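Side-chain contacts in peptidase M3B, oligoendopeptidase F (Enterococcus faecium, PDB 2QR4), which probably hydrolyses peptide bonds in oligopeptides as a zinc-dependent endopeptidase of family M3: residues E94-S99 with Q121-N126; K220-K225 with Y497-V502; R229-S232 with E236-L239; S247-L252 with Q441-E446. One frame throughout, in Å; residues are numbered along the deposited sequence.

Contact 1 of 4, residues E94-S99 with Q121-N126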
loop_
_atom_site.group_PDB
_atom_site.type_symbol
_atom_site.label_atom_id
_atom_site.label_comp_id
_atom_site.label_asym_id
_atom_site.label_seq_id
_atom_site.Cartn_x
_atom_site.Cartn_y
_atom_site.Cartn_z
ATOM N N GLU A 94 16.850 -25.333 6.119
ATOM C CA GLU A 94 17.379 -26.703 6.071
ATOM C C GLU A 94 18.897 -26.753 6.134
ATOM O O GLU A 94 19.458 -27.651 6.743
ATOM C CB GLU A 94 16.867 -27.481 4.868
ATOM C CG GLU A 94 15.438 -27.931 5.019
ATOM C CD GLU A 94 15.100 -29.106 4.124
ATOM O OE1 GLU A 94 13.880 -29.374 3.970
ATOM O OE2 GLU A 94 16.046 -29.759 3.592
ATOM N N ILE A 95 19.560 -25.780 5.518
ATOM C CA ILE A 95 21.000 -25.671 5.672
ATOM C C ILE A 95 21.303 -25.577 7.154
ATOM O O ILE A 95 22.158 -26.284 7.674
ATOM C CB ILE A 95 21.563 -24.427 4.961
ATOM C CG1 ILE A 95 21.572 -24.641 3.451
ATOM C CG2 ILE A 95 22.979 -24.136 5.435
ATOM C CD1 ILE A 95 21.801 -23.376 2.677
ATOM N N LEU A 96 20.557 -24.715 7.830
ATOM C CA LEU A 96 20.798 -24.422 9.233
ATOM C C LEU A 96 20.426 -25.550 10.212
ATOM O O LEU A 96 20.741 -25.469 11.393
ATOM C CB LEU A 96 20.102 -23.114 9.609
ATOM C CG LEU A 96 20.774 -21.895 8.978
ATOM C CD1 LEU A 96 20.141 -20.625 9.474
ATOM C CD2 LEU A 96 22.259 -21.911 9.299
ATOM N N GLN A 97 19.772 -26.601 9.729
ATOM C CA GLN A 97 19.480 -27.739 10.594
ATOM C C GLN A 97 20.712 -28.615 10.720
ATOM O O GLN A 97 20.809 -29.444 11.620
ATOM C CB GLN A 97 18.272 -28.541 10.092
ATOM C CG GLN A 97 16.932 -27.975 10.586
ATOM C CD GLN A 97 15.744 -28.510 9.814
ATOM O OE1 GLN A 97 15.851 -28.854 8.638
ATOM N NE2 GLN A 97 14.606 -28.587 10.477
ATOM N N LEU A 98 21.653 -28.432 9.803
ATOM C CA LEU A 98 22.968 -29.019 9.958
ATOM C C LEU A 98 23.773 -28.150 10.918
ATOM O O LEU A 98 23.525 -26.948 11.045
ATOM C CB LEU A 98 23.678 -29.091 8.610
ATOM C CG LEU A 98 22.930 -29.869 7.530
ATOM C CD1 LEU A 98 23.602 -29.688 6.196
ATOM C CD2 LEU A 98 22.859 -31.338 7.904
ATOM N N SER A 99 24.737 -28.762 11.593
ATOM C CA SER A 99 25.662 -28.027 12.450
ATOM C C SER A 99 26.762 -27.383 11.607
ATOM O O SER A 99 27.204 -27.960 10.607
ATOM C CB SER A 99 26.334 -28.986 13.420
ATOM O OG SER A 99 27.361 -29.689 12.738
ATOM N N GLN A 121 28.620 -19.133 4.023
ATOM C CA GLN A 121 29.136 -18.413 5.178
ATOM C C GLN A 121 28.138 -17.390 5.705
ATOM O O GLN A 121 27.929 -17.297 6.914
ATOM C CB GLN A 121 30.449 -17.706 4.821
ATOM C CG GLN A 121 31.186 -17.131 6.011
ATOM C CD GLN A 121 31.886 -18.202 6.815
ATOM O OE1 GLN A 121 32.971 -18.659 6.450
ATOM N NE2 GLN A 121 31.273 -18.612 7.918
ATOM N N GLN A 122 27.537 -16.617 4.803
ATOM C CA GLN A 122 26.555 -15.606 5.184
ATOM C C GLN A 122 25.423 -16.253 5.931
ATOM O O GLN A 122 24.976 -15.752 6.971
ATOM C CB GLN A 122 25.988 -14.886 3.959
ATOM C CG GLN A 122 26.659 -13.567 3.634
ATOM C CD GLN A 122 28.175 -13.675 3.567
ATOM O OE1 GLN A 122 28.835 -14.034 4.547
ATOM N NE2 GLN A 122 28.735 -13.345 2.410
ATOM N N ILE A 123 24.961 -17.374 5.393
ATOM C CA ILE A 123 23.826 -18.067 5.971
ATOM C C ILE A 123 24.138 -18.520 7.384
ATOM O O ILE A 123 23.357 -18.253 8.293
ATOM C CB ILE A 123 23.381 -19.241 5.108
ATOM C CG1 ILE A 123 22.863 -18.711 3.768
ATOM C CG2 ILE A 123 22.305 -20.033 5.834
ATOM C CD1 ILE A 123 22.674 -19.761 2.749
ATOM N N VAL A 124 25.291 -19.171 7.556
ATOM C CA VAL A 124 25.767 -19.634 8.862
ATOM C C VAL A 124 25.927 -18.487 9.860
ATOM O O VAL A 124 25.627 -18.632 11.050
ATOM C CB VAL A 124 27.106 -20.404 8.726
ATOM C CG1 VAL A 124 27.816 -20.551 10.080
ATOM C CG2 VAL A 124 26.873 -21.768 8.085
ATOM N N ASP A 125 26.393 -17.343 9.370
ATOM C CA ASP A 125 26.601 -16.178 10.221
ATOM C C ASP A 125 25.281 -15.487 10.542
ATOM O O ASP A 125 25.241 -14.543 11.317
ATOM C CB ASP A 125 27.520 -15.165 9.530
ATOM C CG ASP A 125 28.963 -15.602 9.501
ATOM O OD1 ASP A 125 29.710 -15.042 8.675
ATOM O OD2 ASP A 125 29.356 -16.491 10.290
ATOM N N ASN A 126 24.203 -15.955 9.936
ATOM C CA ASN A 126 22.924 -15.274 10.024
ATOM C C ASN A 126 21.911 -16.199 10.683
ATOM O O ASN A 126 20.700 -15.992 10.610
ATOM C CB ASN A 126 22.468 -14.921 8.616
ATOM C CG ASN A 126 21.726 -13.627 8.555
ATOM O OD1 ASN A 126 20.815 -13.467 7.743
ATOM N ND2 ASN A 126 22.107 -12.679 9.406
#

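Contact 2 of 4, residues K220-K225 with Y497-V502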
loop_
_atom_site.group_PDB
_atom_site.type_symbol
_atom_site.label_atom_id
_atom_site.label_comp_id
_atom_site.label_asym_id
_atom_site.label_seq_id
_atom_site.Cartn_x
_atom_site.Cartn_y
_atom_site.Cartn_z
ATOM N N LYS A 220 6.580 0.571 8.358
ATOM C CA LYS A 220 6.007 -0.506 9.153
ATOM C C LYS A 220 6.504 -1.899 8.751
ATOM O O LYS A 220 6.791 -2.726 9.611
ATOM C CB LYS A 220 4.474 -0.462 9.099
ATOM C CG LYS A 220 3.887 0.245 10.271
ATOM C CD LYS A 220 2.375 0.475 10.150
ATOM C CE LYS A 220 1.947 1.570 11.111
ATOM N NZ LYS A 220 2.776 1.481 12.377
ATOM N N GLY A 221 6.602 -2.157 7.450
ATOM C CA GLY A 221 7.084 -3.465 6.959
ATOM C C GLY A 221 8.524 -3.757 7.340
ATOM O O GLY A 221 8.845 -4.895 7.715
ATOM N N HIS A 222 9.393 -2.741 7.249
ATOM C CA HIS A 222 10.783 -2.880 7.706
ATOM C C HIS A 222 10.864 -3.218 9.193
ATOM O O HIS A 222 11.643 -4.073 9.608
ATOM C CB HIS A 222 11.580 -1.599 7.465
ATOM C CG HIS A 222 11.809 -1.292 6.023
ATOM N ND1 HIS A 222 12.185 -0.041 5.583
ATOM C CD2 HIS A 222 11.702 -2.069 4.918
ATOM C CE1 HIS A 222 12.306 -0.063 4.269
ATOM N NE2 HIS A 222 12.022 -1.282 3.841
ATOM N N ASN A 223 10.059 -2.532 9.991
ATOM C CA ASN A 223 10.052 -2.770 11.423
ATOM C C ASN A 223 9.527 -4.153 11.775
ATOM O O ASN A 223 10.103 -4.857 12.605
ATOM C CB ASN A 223 9.302 -1.648 12.169
ATOM C CG ASN A 223 10.203 -0.432 12.407
ATOM O OD1 ASN A 223 11.427 -0.577 12.464
ATOM N ND2 ASN A 223 9.611 0.759 12.542
ATOM N N PHE A 224 8.440 -4.546 11.132
ATOM C CA PHE A 224 7.878 -5.855 11.362
ATOM C C PHE A 224 8.890 -6.965 11.019
ATOM O O PHE A 224 9.053 -7.908 11.801
ATOM C CB PHE A 224 6.600 -6.035 10.544
ATOM C CG PHE A 224 6.093 -7.448 10.548
ATOM C CD1 PHE A 224 5.440 -7.955 11.655
ATOM C CD2 PHE A 224 6.313 -8.280 9.467
ATOM C CE1 PHE A 224 4.998 -9.263 11.681
ATOM C CE2 PHE A 224 5.877 -9.595 9.481
ATOM C CZ PHE A 224 5.207 -10.082 10.584
ATOM N N LYS A 225 9.560 -6.856 9.863
ATOM C CA LYS A 225 10.538 -7.876 9.447
ATOM C C LYS A 225 11.751 -7.904 10.370
ATOM O O LYS A 225 12.239 -8.968 10.744
ATOM C CB LYS A 225 10.980 -7.678 7.998
ATOM C CG LYS A 225 10.046 -8.308 6.958
ATOM C CD LYS A 225 10.139 -7.539 5.650
ATOM C CE LYS A 225 9.474 -8.270 4.502
ATOM N NZ LYS A 225 9.618 -7.472 3.242
ATOM N N TYR A 497 11.744 4.938 0.031
ATOM C CA TYR A 497 11.105 3.628 -0.258
ATOM C C TYR A 497 12.141 2.532 -0.588
ATOM O O TYR A 497 11.806 1.456 -1.088
ATOM C CB TYR A 497 10.089 3.743 -1.416
ATOM C CG TYR A 497 8.900 4.613 -1.087
ATOM C CD1 TYR A 497 7.747 4.066 -0.513
ATOM C CD2 TYR A 497 8.933 5.993 -1.322
ATOM C CE1 TYR A 497 6.651 4.864 -0.204
ATOM C CE2 TYR A 497 7.837 6.805 -1.009
ATOM C CZ TYR A 497 6.700 6.230 -0.458
ATOM O OH TYR A 497 5.628 7.022 -0.127
ATOM N N TYR A 498 13.407 2.821 -0.333
ATOM C CA TYR A 498 14.428 1.790 -0.381
ATOM C C TYR A 498 14.533 1.284 1.049
ATOM O O TYR A 498 13.519 1.146 1.732
ATOM C CB TYR A 498 15.744 2.370 -0.880
ATOM C CG TYR A 498 15.719 2.714 -2.358
ATOM C CD1 TYR A 498 14.517 2.963 -3.015
ATOM C CD2 TYR A 498 16.891 2.800 -3.095
ATOM C CE1 TYR A 498 14.477 3.278 -4.364
ATOM C CE2 TYR A 498 16.864 3.117 -4.453
ATOM C CZ TYR A 498 15.651 3.355 -5.074
ATOM O OH TYR A 498 15.617 3.664 -6.409
ATOM N N ASN A 499 15.742 1.032 1.524
ATOM C CA ASN A 499 15.903 0.460 2.855
ATOM C C ASN A 499 17.245 0.886 3.461
ATOM O O ASN A 499 18.216 0.131 3.460
ATOM C CB ASN A 499 15.801 -1.076 2.769
ATOM C CG ASN A 499 15.623 -1.737 4.126
ATOM O OD1 ASN A 499 15.372 -1.068 5.131
ATOM N ND2 ASN A 499 15.757 -3.058 4.162
ATOM N N TYR A 500 17.304 2.103 3.964
ATOM C CA TYR A 500 18.555 2.617 4.484
ATOM C C TYR A 500 19.639 2.618 3.410
ATOM O O TYR A 500 20.718 2.054 3.576
ATOM C CB TYR A 500 18.986 1.794 5.685
ATOM C CG TYR A 500 18.241 2.161 6.938
ATOM C CD1 TYR A 500 18.597 3.284 7.674
ATOM C CD2 TYR A 500 17.188 1.390 7.393
ATOM C CE1 TYR A 500 17.924 3.622 8.821
ATOM C CE2 TYR A 500 16.514 1.720 8.550
ATOM C CZ TYR A 500 16.887 2.837 9.261
ATOM O OH TYR A 500 16.228 3.170 10.426
ATOM N N TYR A 501 19.338 3.292 2.314
ATOM C CA TYR A 501 20.214 3.339 1.168
ATOM C C TYR A 501 20.995 4.650 1.083
ATOM O O TYR A 501 22.206 4.628 0.848
ATOM C CB TYR A 501 19.370 3.154 -0.077
ATOM C CG TYR A 501 20.098 3.111 -1.385
ATOM C CD1 TYR A 501 20.591 1.919 -1.876
ATOM C CD2 TYR A 501 20.223 4.250 -2.167
ATOM C CE1 TYR A 501 21.221 1.853 -3.097
ATOM C CE2 TYR A 501 20.849 4.207 -3.392
ATOM C CZ TYR A 501 21.349 2.999 -3.857
ATOM O OH TYR A 501 21.981 2.923 -5.079
ATOM N N VAL A 502 20.319 5.782 1.296
ATOM C CA VAL A 502 20.937 7.099 1.030
ATOM C C VAL A 502 22.216 7.455 1.792
ATOM O O VAL A 502 23.035 8.195 1.262
ATOM C CB VAL A 502 19.958 8.281 1.224
ATOM C CG1 VAL A 502 18.959 8.326 0.115
ATOM C CG2 VAL A 502 19.293 8.203 2.583
HETATM O O HOH W 1 12.495 -1.965 1.307
#

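Contact 3 of 4, residues R229-S232 with E236-L239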
loop_
_atom_site.group_PDB
_atom_site.type_symbol
_atom_site.label_atom_id
_atom_site.label_comp_id
_atom_site.label_asym_id
_atom_site.label_seq_id
_atom_site.Cartn_x
_atom_site.Cartn_y
_atom_site.Cartn_z
ATOM N N ARG A 229 12.596 -11.243 12.755
ATOM C CA ARG A 229 13.908 -11.851 12.480
ATOM C C ARG A 229 14.920 -11.647 13.597
ATOM O O ARG A 229 16.097 -11.986 13.435
ATOM C CB ARG A 229 14.487 -11.335 11.162
ATOM C CG ARG A 229 13.733 -11.835 9.933
ATOM C CD ARG A 229 14.518 -11.563 8.665
ATOM N NE ARG A 229 13.766 -11.984 7.494
ATOM C CZ ARG A 229 13.705 -13.241 7.062
ATOM N NH1 ARG A 229 12.984 -13.530 5.990
ATOM N NH2 ARG A 229 14.354 -14.214 7.699
ATOM N N ASN A 230 14.469 -11.087 14.723
ATOM C CA ASN A 230 15.331 -10.892 15.902
ATOM C C ASN A 230 16.490 -9.900 15.699
ATOM O O ASN A 230 17.566 -10.046 16.267
ATOM C CB ASN A 230 15.861 -12.242 16.406
ATOM C CG ASN A 230 14.789 -13.317 16.401
ATOM O OD1 ASN A 230 13.842 -13.273 17.195
ATOM N ND2 ASN A 230 14.923 -14.287 15.490
ATOM N N TYR A 231 16.271 -8.899 14.866
ATOM C CA TYR A 231 17.192 -7.793 14.812
ATOM C C TYR A 231 16.776 -6.800 15.887
ATOM O O TYR A 231 15.612 -6.763 16.292
ATOM C CB TYR A 231 17.172 -7.139 13.429
ATOM C CG TYR A 231 17.806 -7.980 12.335
ATOM C CD1 TYR A 231 19.194 -8.122 12.240
ATOM C CD2 TYR A 231 17.021 -8.631 11.392
ATOM C CE1 TYR A 231 19.778 -8.895 11.224
ATOM C CE2 TYR A 231 17.590 -9.407 10.375
ATOM C CZ TYR A 231 18.959 -9.522 10.290
ATOM O OH TYR A 231 19.490 -10.275 9.276
ATOM N N SER A 232 17.724 -6.001 16.362
ATOM C CA SER A 232 17.420 -5.028 17.395
ATOM C C SER A 232 16.747 -3.776 16.803
ATOM O O SER A 232 16.193 -2.959 17.538
ATOM C CB SER A 232 18.689 -4.681 18.184
ATOM O OG SER A 232 19.575 -3.933 17.380
ATOM N N GLU A 236 19.698 -1.970 11.884
ATOM C CA GLU A 236 20.612 -3.091 12.051
ATOM C C GLU A 236 20.275 -4.128 11.005
ATOM O O GLU A 236 21.161 -4.697 10.378
ATOM C CB GLU A 236 20.520 -3.713 13.448
ATOM C CG GLU A 236 21.567 -4.800 13.708
ATOM C CD GLU A 236 21.363 -5.520 15.033
ATOM O OE1 GLU A 236 22.296 -5.499 15.865
ATOM O OE2 GLU A 236 20.276 -6.102 15.249
ATOM N N ALA A 237 18.986 -4.350 10.789
ATOM C CA ALA A 237 18.572 -5.340 9.791
ATOM C C ALA A 237 19.067 -5.011 8.375
ATOM O O ALA A 237 19.619 -5.861 7.697
ATOM C CB ALA A 237 17.064 -5.531 9.811
ATOM N N SER A 238 18.882 -3.779 7.927
ATOM C CA SER A 238 19.316 -3.438 6.571
ATOM C C SER A 238 20.833 -3.438 6.431
ATOM O O SER A 238 21.365 -3.979 5.475
ATOM C CB SER A 238 18.780 -2.078 6.151
ATOM O OG SER A 238 19.152 -1.806 4.814
ATOM N N LEU A 239 21.528 -2.833 7.386
ATOM C CA LEU A 239 22.981 -2.723 7.313
ATOM C C LEU A 239 23.692 -4.060 7.523
ATOM O O LEU A 239 24.765 -4.294 6.968
ATOM C CB LEU A 239 23.496 -1.687 8.322
ATOM C CG LEU A 239 23.553 -0.218 7.887
ATOM C CD1 LEU A 239 22.225 0.303 7.343
ATOM C CD2 LEU A 239 24.021 0.639 9.050
#

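Contact 4 of 4, residues S247-L252 with Q441-E446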
loop_
_atom_site.group_PDB
_atom_site.type_symbol
_atom_site.label_atom_id
_atom_site.label_comp_id
_atom_site.label_asym_id
_atom_site.label_seq_id
_atom_site.Cartn_x
_atom_site.Cartn_y
_atom_site.Cartn_z
ATOM N N SER A 247 27.582 1.647 13.705
ATOM C CA SER A 247 28.437 2.761 14.053
ATOM C C SER A 247 28.852 3.616 12.847
ATOM O O SER A 247 29.127 4.790 13.022
ATOM C CB SER A 247 29.686 2.256 14.748
ATOM O OG SER A 247 30.471 1.529 13.827
ATOM N N VAL A 248 28.931 3.061 11.635
ATOM C CA VAL A 248 29.263 3.942 10.524
ATOM C C VAL A 248 28.147 4.966 10.321
ATOM O O VAL A 248 28.413 6.131 10.039
ATOM C CB VAL A 248 29.667 3.231 9.182
ATOM C CG1 VAL A 248 30.269 1.849 9.419
ATOM C CG2 VAL A 248 28.522 3.169 8.235
ATOM N N TYR A 249 26.907 4.543 10.523
ATOM C CA TYR A 249 25.752 5.427 10.361
ATOM C C TYR A 249 25.717 6.505 11.466
ATOM O O TYR A 249 25.492 7.685 11.175
ATOM C CB TYR A 249 24.475 4.587 10.384
ATOM C CG TYR A 249 23.260 5.134 9.659
ATOM C CD1 TYR A 249 22.560 6.256 10.130
ATOM C CD2 TYR A 249 22.770 4.485 8.527
ATOM C CE1 TYR A 249 21.406 6.718 9.464
ATOM C CE2 TYR A 249 21.633 4.941 7.856
ATOM C CZ TYR A 249 20.953 6.041 8.321
ATOM O OH TYR A 249 19.831 6.444 7.626
ATOM N N ASP A 250 25.934 6.110 12.725
ATOM C CA ASP A 250 25.966 7.083 13.847
ATOM C C ASP A 250 27.063 8.115 13.657
ATOM O O ASP A 250 26.821 9.309 13.761
ATOM C CB ASP A 250 26.174 6.401 15.204
ATOM C CG ASP A 250 25.000 5.519 15.614
ATOM O OD1 ASP A 250 23.861 5.777 15.178
ATOM O OD2 ASP A 250 25.225 4.559 16.383
ATOM N N THR A 251 28.269 7.643 13.358
ATOM C CA THR A 251 29.398 8.522 13.090
ATOM C C THR A 251 29.089 9.550 12.005
ATOM O O THR A 251 29.384 10.732 12.168
ATOM C CB THR A 251 30.615 7.722 12.660
ATOM O OG1 THR A 251 31.025 6.883 13.736
ATOM C CG2 THR A 251 31.747 8.641 12.293
ATOM N N LEU A 252 28.492 9.098 10.907
ATOM C CA LEU A 252 28.114 10.005 9.819
ATOM C C LEU A 252 27.159 11.082 10.316
ATOM O O LEU A 252 27.419 12.275 10.159
ATOM C CB LEU A 252 27.478 9.244 8.648
ATOM C CG LEU A 252 26.845 10.131 7.574
ATOM C CD1 LEU A 252 27.915 10.815 6.677
ATOM C CD2 LEU A 252 25.890 9.301 6.743
ATOM N N GLN A 441 21.051 14.477 5.700
ATOM C CA GLN A 441 19.766 14.977 6.175
ATOM C C GLN A 441 18.699 13.895 5.958
ATOM O O GLN A 441 17.942 13.555 6.877
ATOM C CB GLN A 441 19.373 16.255 5.422
ATOM C CG GLN A 441 18.114 16.984 5.983
ATOM C CD GLN A 441 17.696 18.183 5.129
ATOM O OE1 GLN A 441 18.449 18.649 4.276
ATOM N NE2 GLN A 441 16.483 18.665 5.337
ATOM N N PHE A 442 18.664 13.360 4.737
ATOM C CA PHE A 442 17.733 12.311 4.364
ATOM C C PHE A 442 17.972 11.085 5.235
ATOM O O PHE A 442 17.019 10.474 5.711
ATOM C CB PHE A 442 17.868 11.941 2.870
ATOM C CG PHE A 442 17.426 13.034 1.910
ATOM C CD1 PHE A 442 16.641 14.093 2.341
ATOM C CD2 PHE A 442 17.757 12.966 0.560
ATOM C CE1 PHE A 442 16.228 15.086 1.459
ATOM C CE2 PHE A 442 17.345 13.951 -0.335
ATOM C CZ PHE A 442 16.575 15.020 0.118
ATOM N N ALA A 443 19.243 10.731 5.454
ATOM C CA ALA A 443 19.559 9.532 6.225
ATOM C C ALA A 443 19.091 9.671 7.657
ATOM O O ALA A 443 18.640 8.696 8.273
ATOM C CB ALA A 443 21.052 9.196 6.175
ATOM N N GLU A 444 19.205 10.888 8.180
ATOM C CA GLU A 444 18.769 11.190 9.536
ATOM C C GLU A 444 17.247 11.096 9.643
ATOM O O GLU A 444 16.726 10.537 10.610
ATOM C CB GLU A 444 19.271 12.571 9.986
ATOM C CG GLU A 444 19.044 12.859 11.491
ATOM C CD GLU A 444 19.726 14.150 11.985
ATOM O OE1 GLU A 444 20.548 14.749 11.260
ATOM O OE2 GLU A 444 19.443 14.566 13.121
ATOM N N PHE A 445 16.538 11.619 8.642
ATOM C CA PHE A 445 15.083 11.543 8.641
ATOM C C PHE A 445 14.624 10.103 8.468
ATOM O O PHE A 445 13.696 9.649 9.140
ATOM C CB PHE A 445 14.474 12.435 7.564
ATOM C CG PHE A 445 13.014 12.724 7.777
ATOM C CD1 PHE A 445 12.597 13.471 8.868
ATOM C CD2 PHE A 445 12.054 12.238 6.890
ATOM C CE1 PHE A 445 11.249 13.730 9.077
ATOM C CE2 PHE A 445 10.705 12.498 7.084
ATOM C CZ PHE A 445 10.299 13.244 8.178
ATOM N N GLU A 446 15.275 9.368 7.582
ATOM C CA GLU A 446 14.895 7.969 7.395
ATOM C C GLU A 446 14.960 7.213 8.709
ATOM O O GLU A 446 14.027 6.497 9.069
ATOM C CB GLU A 446 15.749 7.279 6.340
ATOM C CG GLU A 446 15.400 5.814 6.139
ATOM C CD GLU A 446 16.034 5.212 4.876
ATOM O OE1 GLU A 446 17.045 5.757 4.383
ATOM O OE2 GLU A 446 15.518 4.185 4.378
HETATM O O HOH W 2 19.981 5.874 5.025
#

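Contact 1 of 4, residues E94-S99 with Q121-N126
Ile95 and Ile123 meet methyl to methyl at the ends of their longer branches, with CD1 of Ile95 3.7 Å from CD1 of Ile123. The two side chains cross at about a right angle, so the touch stays near the branch ends, and the CG2 methyls of Ile95 and Ile123 are a looser 4.2 Å apart. Both isoleucines use the same rotamer. In Ile123, CG1 lies anti to the carbonyl carbon (chi1 -65°) and CG2 beside it; with the outer bond extended as well (chi2 168°), CD1 points to Ile95, and CG2 becomes the methyl that receives Leu96.

Leu96 approaches at a slant, with its CB directed past the other segment and its branched end swung in. Its CD2 packs on CG2 of Ile123 at 3.9 Å, and its CG lies 4.0 Å from that same CG2. Beyond Ile123, Leu96 CD2 reaches the backbone, 4.2 Å from CA of Val124. No hydrogen bond crosses the contact; it rests on aliphatic packing, 198 Å² summed over both segments. The backbone here makes a type I turn from Ile95 to Leu98, in which Leu98 N bonds to Ile95 O at 3.1 Å.

The contact lies within the oligopeptidase F family region, where helix 91-95 packs beside helix 117-124. Arg127 reaches back to hydrogen-bond Leu96 O. Ile103 of helix 100-109 packs on both Ile95 and Val124, while Phe36 of helix 33-63 packs on Ile95.

Contact 2 of 4, residues K220-K225 with Y497-V502
His222 lays one face of its imidazole against the side-chain amide of Asn499, stacked with a 21° tilt between the imidazole and the amide, the side chains running antiparallel. From CB, which points toward the loop, the side chain continues with CG anti to the carbonyl carbon (chi1 -68°), and the ring projects from helix 208-228 toward the loop. OD1 of Asn499 sits 3.3 Å above the plane and over the ring centre. Hence CG of His222 is 3.7 Å from Asn499 OD1, and ND1 of His222 is 3.4 Å from that oxygen. The ND1 approach runs over the face, at an angle too poor for a hydrogen bond. CD2 of His222 lies 3.8 Å from Asn499 OD1, on the same face.

This is a helix-to-loop contact of the largely helical M3 peptidase fold: the loop between helices 461-476 and 503-520 comes back beside a helix far earlier in the chain. Tyr498 O accepts a hydrogen bond from His218 NE2, and the His450 ring meets that of His222 with nearly parallel planes.

Farther out, at the ring edge, CE1 of His222 comes 3.1 Å from Tyr498 O, close to the ring plane. NE2 of His222 is 3.6 Å from Asn499 CG, so the amide carbon as well as its oxygen overlies the ring. In the ring plane, water 1 lies 2.7 Å from His222 NE2. That water also donates a weak bond to Tyr498 O, at 3.3 Å.

Contact 3 of 4, residues R229-S232 with E236-L239
A main-chain carbon, rather than a side-chain tip, sits over the Tyr231 ring: CA of Ala237 is 3.8 Å from the ring centroid and only 12° off the normal, a CH-pi contact. The methyl lies over the same ring face, with Ala237 CB 3.5 Å from Tyr231 CD2. OE2 of Glu236 takes a different approach, at the edge near the ring plane, 3.8 Å from Tyr231 CD1.

Residues 229-232 form the short connection between helix 208-228 and helix 234-240, and residues 236-239 lie on the latter. Helix 208-228 ends in a Schellman motif with Asn230, at positive phi, as its C-prime residue; the chain then turns through Tyr231 and Ser232 into helix 234-240. Tyr231 also stacks on His129.

Glu236 reaches back to the loop. Its chain is extended beyond CG, which lies anti to the backbone N, and this carries the carboxylate to Ser232. Ser232 N donates to Glu236 OE2 at 2.8 Å with an almost straight 175° angle, meeting the syn side but 32° out of the carboxylate plane. Ser232 OG lies 3.1 Å from that same OE2, at best a weak hydrogen bond.

Contact 4 of 4, residues S247-L252 with Q441-E446
A buried helix-to-helix contact joins helix 246-258 to the long helix 418-454 inside the largely helical body of the M3 peptidase domain, and it is made by one tyrosine spanning the gap. The evidence is the separation of the backbones: even the nearest alpha carbons, Tyr249 CA and Ala443 CA, are 8.5 Å apart. With CG anti to the backbone N (chi1 -154°), Tyr249 stretches across until its hydroxyl arrives at the other helix.

There Tyr249 OH donates to the main-chain Ala443 O at 2.6 Å. The C=O...donor angle is 113°, so the hydroxyl comes in at the flank of the carbonyl, tilted 32° from its plane. The oxygen itself lies at the edge of the tyrosine ring, close to the ring plane. The Ala443 side chain points toward the tyrosine's helix, its CB 3.8 Å from Tyr249 CZ. Phe503 packs on both residues, and Leu239 of helix 234-240 also touches the tyrosine.

The hydroxyl acts as acceptor too. Glu446, one helical turn on, is too distant for a direct bond, but a water bridges the two. Glu446 OE2 meanwhile bonds to Tyr500 N, which helps fix the carboxylate. Water 2 gives one proton to Tyr249 OH at 2.7 Å and the other to Glu446 OE1 at 3.0 Å.

Contact 1 comes first along the chain and is complete before contact 2 begins; contacts 3 and 4 both fall between the two segments of contact 2. The centre of contact 1 is about 17 Å from that of contact 3 and about 31 Å from that of contact 4; it meets contact 3 where Asn126 packs on Tyr231. The other three all lie in the M3 peptidase region and touch one another in turn. Contacts 2 and 3, with centres about 10 Å apart, meet where Ser238 reaches Asn499 O; contacts 2 and 4, about 14 Å apart, meet where Tyr500 packs on Tyr249. Loop 497-502 thus ties helices 208-228, 234-240, 246-258 and 418-454 together, joining sequence-distant parts of the peptidase domain.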